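Local coordinates for secreted effector protein SopD (Salmonella typhimurium, PDB 5CPC), which alters host cell physiology as a secreted virulence effector, acting with SopB in membrane fission and macropinosome formation during invasion and contributing to replication in macrophages, at residues T108-M113 against S122-I127; I127-D132 against P265-F270. All coordinates share one frame; numbering follows the deposited sequence.

Contact 1: T108-M113 against S122-I127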
loop_
_atom_site.group_PDB
_atom_site.type_symbol
_atom_site.label_atom_id
_atom_site.label_comp_id
_atom_site.label_asym_id
_atom_site.label_seq_id
_atom_site.Cartn_x
_atom_site.Cartn_y
_atom_site.Cartn_z
ATOM N N THR A 108 -5.507 -15.641 6.144
ATOM C CA THR A 108 -5.536 -14.672 7.244
ATOM C C THR A 108 -4.192 -14.682 8.007
ATOM O O THR A 108 -3.987 -13.948 8.990
ATOM C CB THR A 108 -6.722 -14.932 8.210
ATOM O OG1 THR A 108 -6.470 -16.112 8.968
ATOM C CG2 THR A 108 -8.042 -15.110 7.426
ATOM N N GLN A 109 -3.309 -15.569 7.562
ATOM C CA GLN A 109 -1.984 -15.705 8.102
ATOM C C GLN A 109 -1.027 -15.752 6.942
ATOM O O GLN A 109 -1.255 -16.474 5.969
ATOM C CB GLN A 109 -1.839 -16.970 8.929
ATOM C CG GLN A 109 -2.676 -16.959 10.204
ATOM C CD GLN A 109 -1.865 -17.286 11.396
ATOM O OE1 GLN A 109 -1.649 -18.459 11.715
ATOM N NE2 GLN A 109 -1.391 -16.271 12.068
ATOM N N PHE A 110 0.012 -14.933 7.021
ATOM C CA PHE A 110 1.152 -15.038 6.111
ATOM C C PHE A 110 2.108 -15.973 6.775
ATOM O O PHE A 110 2.316 -15.878 7.978
ATOM C CB PHE A 110 1.801 -13.680 5.799
ATOM C CG PHE A 110 0.893 -12.743 5.074
ATOM C CD1 PHE A 110 0.699 -12.848 3.679
ATOM C CD2 PHE A 110 0.190 -11.768 5.771
ATOM C CE1 PHE A 110 -0.170 -11.968 2.989
ATOM C CE2 PHE A 110 -0.667 -10.860 5.103
ATOM C CZ PHE A 110 -0.860 -10.944 3.713
ATOM N N LEU A 111 2.644 -16.905 5.990
ATOM C CA LEU A 111 3.565 -17.917 6.466
ATOM C C LEU A 111 4.914 -17.677 5.846
ATOM O O LEU A 111 5.050 -17.720 4.648
ATOM C CB LEU A 111 3.072 -19.308 6.056
ATOM C CG LEU A 111 1.653 -19.744 6.425
ATOM C CD1 LEU A 111 1.380 -21.172 5.910
ATOM C CD2 LEU A 111 1.440 -19.707 7.924
ATOM N N LEU A 112 5.919 -17.425 6.665
ATOM C CA LEU A 112 7.265 -17.186 6.169
ATOM C C LEU A 112 7.871 -18.564 6.032
ATOM O O LEU A 112 7.969 -19.272 7.029
ATOM C CB LEU A 112 8.070 -16.328 7.162
ATOM C CG LEU A 112 7.781 -14.807 7.238
ATOM C CD1 LEU A 112 6.289 -14.505 7.393
ATOM C CD2 LEU A 112 8.654 -14.119 8.374
ATOM N N MET A 113 8.265 -18.915 4.802
ATOM C CA MET A 113 8.676 -20.292 4.412
ATOM C C MET A 113 10.073 -20.305 3.879
ATOM O O MET A 113 10.392 -19.554 2.935
ATOM C CB MET A 113 7.787 -20.837 3.291
ATOM C CG MET A 113 6.341 -20.627 3.520
ATOM S SD MET A 113 5.632 -22.103 4.243
ATOM C CE MET A 113 5.421 -23.156 2.801
ATOM N N SER A 122 2.380 -14.377 10.610
ATOM C CA SER A 122 1.712 -13.191 11.131
ATOM C C SER A 122 0.265 -13.079 10.703
ATOM O O SER A 122 -0.041 -13.307 9.523
ATOM C CB SER A 122 2.522 -11.959 10.761
ATOM O OG SER A 122 3.734 -11.962 11.520
ATOM N N ASN A 123 -0.619 -12.800 11.673
ATOM C CA ASN A 123 -2.024 -12.507 11.396
ATOM C C ASN A 123 -1.996 -11.208 10.612
ATOM O O ASN A 123 -1.209 -10.277 10.923
ATOM C CB ASN A 123 -2.874 -12.185 12.645
ATOM C CG ASN A 123 -3.045 -13.331 13.566
ATOM O OD1 ASN A 123 -3.110 -14.500 13.160
ATOM N ND2 ASN A 123 -3.117 -13.018 14.854
ATOM N N ILE A 124 -2.869 -11.132 9.624
ATOM C CA ILE A 124 -3.007 -9.926 8.800
ATOM C C ILE A 124 -3.655 -8.772 9.587
ATOM O O ILE A 124 -3.373 -7.605 9.352
ATOM C CB ILE A 124 -3.810 -10.238 7.493
ATOM C CG1 ILE A 124 -4.004 -8.958 6.669
ATOM C CG2 ILE A 124 -5.142 -10.944 7.838
ATOM C CD1 ILE A 124 -3.869 -9.131 5.174
ATOM N N LYS A 125 -4.533 -9.098 10.512
ATOM C CA LYS A 125 -5.077 -8.088 11.389
ATOM C C LYS A 125 -4.039 -7.479 12.339
ATOM O O LYS A 125 -4.171 -6.321 12.689
ATOM C CB LYS A 125 -6.245 -8.647 12.151
ATOM C CG LYS A 125 -7.318 -9.130 11.185
ATOM C CD LYS A 125 -8.513 -9.715 11.929
ATOM C CE LYS A 125 -9.363 -10.541 10.984
ATOM N NZ LYS A 125 -10.599 -10.875 11.696
ATOM N N ASP A 126 -3.024 -8.253 12.733
ATOM C CA ASP A 126 -1.905 -7.724 13.503
ATOM C C ASP A 126 -0.971 -6.884 12.641
ATOM O O ASP A 126 -0.577 -5.814 13.076
ATOM C CB ASP A 126 -1.131 -8.840 14.246
ATOM C CG ASP A 126 -1.971 -9.526 15.342
ATOM O OD1 ASP A 126 -3.021 -8.974 15.713
ATOM O OD2 ASP A 126 -1.571 -10.618 15.825
ATOM N N ILE A 127 -0.663 -7.327 11.417
ATOM C CA ILE A 127 0.114 -6.528 10.454
ATOM C C ILE A 127 -0.554 -5.193 10.175
ATOM O O ILE A 127 0.116 -4.180 10.084
ATOM C CB ILE A 127 0.265 -7.226 9.081
ATOM C CG1 ILE A 127 1.453 -8.147 9.064
ATOM C CG2 ILE A 127 0.480 -6.175 7.950
ATOM C CD1 ILE A 127 1.401 -9.194 7.990
#
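F110 and S122 face each other as a hydrogen-bonded pair of an antiparallel beta hairpin, formed by strands 109-114 and 117-123. The hairpin is part of a three-stranded antiparallel sheet, with 109-114 in the middle. Two backbone bonds join the pair, F110 N to S122 O and S122 N to F110 O, both at 3.0 Å. Of the residues here, F110 has the most surface covered by the partner segment. Its CG lies beside its own backbone N (chi1 -64°), and the ring reaches past the end of the partner strand to the helical turn 124-127. There I124 CD1 meets the ring edge, 3.6 Å from F110 CE2. I127 CD1 comes in obliquely, 3.6 Å from F110 CD2. L148 of helix 141-160 and I101 of strand 99-103 also touch this ring, so it lies where sheet and helices meet. S122 points to the same face of the sheet, and its OG bonds D77 of helix 76-90. The next pair, Q109 and N123, is non-hydrogen-bonded. Their side chains run side by side on the other face, with amide planes 39° apart, and Q109 NE2 lies 2.7 Å from N123 OD1. One more backbone bond follows past the strand end: I124 N, in the first turn of the helix, donates to T108 O at 3.1 Å, from above the carbonyl plane.

Contact 2: I127-D132 against P265-F270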
loop_
_atom_site.group_PDB
_atom_site.type_symbol
_atom_site.label_atom_id
_atom_site.label_comp_id
_atom_site.label_asym_id
_atom_site.label_seq_id
_atom_site.Cartn_x
_atom_site.Cartn_y
_atom_site.Cartn_z
ATOM N N ILE A 127 -0.663 -7.327 11.417
ATOM C CA ILE A 127 0.114 -6.528 10.454
ATOM C C ILE A 127 -0.554 -5.193 10.175
ATOM O O ILE A 127 0.116 -4.180 10.084
ATOM C CB ILE A 127 0.265 -7.226 9.081
ATOM C CG1 ILE A 127 1.453 -8.147 9.064
ATOM C CG2 ILE A 127 0.480 -6.175 7.950
ATOM C CD1 ILE A 127 1.401 -9.194 7.990
ATOM N N LEU A 128 -1.876 -5.206 10.009
ATOM C CA LEU A 128 -2.621 -3.988 9.720
ATOM C C LEU A 128 -2.903 -3.106 10.946
ATOM O O LEU A 128 -3.426 -1.992 10.800
ATOM C CB LEU A 128 -3.962 -4.298 8.992
ATOM C CG LEU A 128 -3.854 -4.877 7.566
ATOM C CD1 LEU A 128 -5.228 -5.075 6.974
ATOM C CD2 LEU A 128 -2.964 -3.991 6.673
ATOM N N ASN A 129 -2.626 -3.623 12.144
ATOM C CA ASN A 129 -2.983 -2.933 13.396
ATOM C C ASN A 129 -4.455 -2.668 13.424
ATOM O O ASN A 129 -4.905 -1.567 13.761
ATOM C CB ASN A 129 -2.206 -1.619 13.598
ATOM C CG ASN A 129 -2.266 -1.117 15.050
ATOM O OD1 ASN A 129 -2.207 -1.900 16.000
ATOM N ND2 ASN A 129 -2.409 0.184 15.216
ATOM N N ILE A 130 -5.224 -3.685 13.077
ATOM C CA ILE A 130 -6.666 -3.535 13.125
ATOM C C ILE A 130 -7.374 -4.332 14.224
ATOM O O ILE A 130 -6.938 -5.394 14.662
ATOM C CB ILE A 130 -7.328 -3.704 11.729
ATOM C CG1 ILE A 130 -7.080 -5.104 11.127
ATOM C CG2 ILE A 130 -6.812 -2.600 10.780
ATOM C CD1 ILE A 130 -8.237 -5.609 10.142
ATOM N N SER A 131 -8.485 -3.779 14.661
ATOM C CA SER A 131 -9.216 -4.324 15.765
ATOM C C SER A 131 -9.977 -5.590 15.337
ATOM O O SER A 131 -11.186 -5.563 15.125
ATOM C CB SER A 131 -10.072 -3.199 16.408
ATOM O OG SER A 131 -11.357 -3.606 16.801
ATOM N N ASP A 132 -9.209 -6.665 15.129
ATOM C CA ASP A 132 -9.616 -8.086 15.367
ATOM C C ASP A 132 -10.994 -8.625 14.878
ATOM O O ASP A 132 -11.014 -9.492 13.997
ATOM C CB ASP A 132 -9.333 -8.490 16.829
ATOM C CG ASP A 132 -9.981 -7.534 17.842
ATOM O OD1 ASP A 132 -9.289 -7.143 18.841
ATOM O OD2 ASP A 132 -11.183 -7.183 17.617
ATOM N N PRO A 265 -9.008 1.052 16.958
ATOM C CA PRO A 265 -10.419 1.171 16.512
ATOM C C PRO A 265 -10.661 2.237 15.436
ATOM O O PRO A 265 -11.731 2.261 14.805
ATOM C CB PRO A 265 -11.135 1.601 17.790
ATOM C CG PRO A 265 -10.077 2.461 18.509
ATOM C CD PRO A 265 -8.808 1.679 18.288
ATOM N N THR A 266 -9.669 3.109 15.274
ATOM C CA THR A 266 -9.713 4.233 14.362
ATOM C C THR A 266 -9.256 3.776 12.983
ATOM O O THR A 266 -9.903 4.089 11.944
ATOM C CB THR A 266 -8.882 5.408 14.946
ATOM O OG1 THR A 266 -9.785 6.329 15.592
ATOM C CG2 THR A 266 -8.042 6.145 13.873
ATOM N N ASN A 267 -8.146 3.031 12.986
ATOM C CA ASN A 267 -7.718 2.210 11.872
ATOM C C ASN A 267 -8.909 1.367 11.315
ATOM O O ASN A 267 -9.280 1.468 10.126
ATOM C CB ASN A 267 -6.565 1.315 12.345
ATOM C CG ASN A 267 -5.175 2.036 12.390
ATOM O OD1 ASN A 267 -5.014 3.198 12.009
ATOM N ND2 ASN A 267 -4.164 1.298 12.837
ATOM N N SER A 268 -9.528 0.576 12.186
ATOM C CA SER A 268 -10.718 -0.230 11.853
ATOM C C SER A 268 -11.899 0.508 11.190
ATOM O O SER A 268 -12.478 -0.001 10.225
ATOM C CB SER A 268 -11.190 -0.977 13.094
ATOM O OG SER A 268 -10.099 -1.682 13.666
ATOM N N GLY A 269 -12.210 1.711 11.696
ATOM C CA GLY A 269 -13.174 2.613 11.096
ATOM C C GLY A 269 -12.817 2.979 9.651
ATOM O O GLY A 269 -13.671 2.925 8.772
ATOM N N PHE A 270 -11.557 3.338 9.409
ATOM C CA PHE A 270 -11.092 3.673 8.100
ATOM C C PHE A 270 -11.247 2.435 7.180
ATOM O O PHE A 270 -11.556 2.565 6.001
ATOM C CB PHE A 270 -9.617 4.079 8.162
ATOM C CG PHE A 270 -9.385 5.531 8.494
ATOM C CD1 PHE A 270 -8.440 5.896 9.483
ATOM C CD2 PHE A 270 -10.090 6.550 7.815
ATOM C CE1 PHE A 270 -8.196 7.272 9.805
ATOM C CE2 PHE A 270 -9.863 7.929 8.114
ATOM C CZ PHE A 270 -8.902 8.283 9.119
#
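N267 and S268 of helix 264-283 hold N129 and S131 in the turn that follows helix 124-127, each with one side-chain bond to the backbone. The turn begins with a Schellman motif, in which N129, with positive phi, is the first residue to leave the helix. N267 CG sits beside its own backbone N (chi1 -80°), which brings the amide up to the turn. N267 ND2 donates to N129 O at 3.1 Å. The bond is nearly straight and lies in the amide plane of N267. The donor stands above the carbonyl plane of N129. The same ND2 also bonds S258 O. The amide of N129 stands almost square to that of N267, the planes 82° apart. The two ND2 atoms are 3.2 Å apart, but both are donors and do not bond each other. N129 ND2 is instead bonded to S258 O, and N129 OD1 to N74. This buried polar cluster therefore joins the turn to two other parts of the chain. I130 packs beside it, with CG2 4.2 Å from N267 CB. One residue on, S131 is the centre of an inverse gamma turn. S268 OG lies beside its own backbone N (chi1 -52°). It bonds K264 O within its own helix and accepts a hydrogen bond from S131 N at 2.8 Å.

Following the chain from the N terminus, the first segment lies on strand 109-114, which turns back through strand 117-123. Contact 1 closes this short hairpin, with eight residues between its segments, and adds a backbone bond to helix 124-127. The chain then enters segment 127-132, so contact 2 opens where contact 1 ends, and I127 belongs to both. Contact 2 closes a far longer loop: 132 residues separate 127-132 from 265-270 on helix 264-283. The two contacts follow in series, neither enclosing the other, with centres about 15 Å apart. K125 bridges them: K125 NZ probably bonds D132 O, and K125 O probably accepts I130 N. Together they tie the three-stranded sheet, through one helical turn, to helix 264-283.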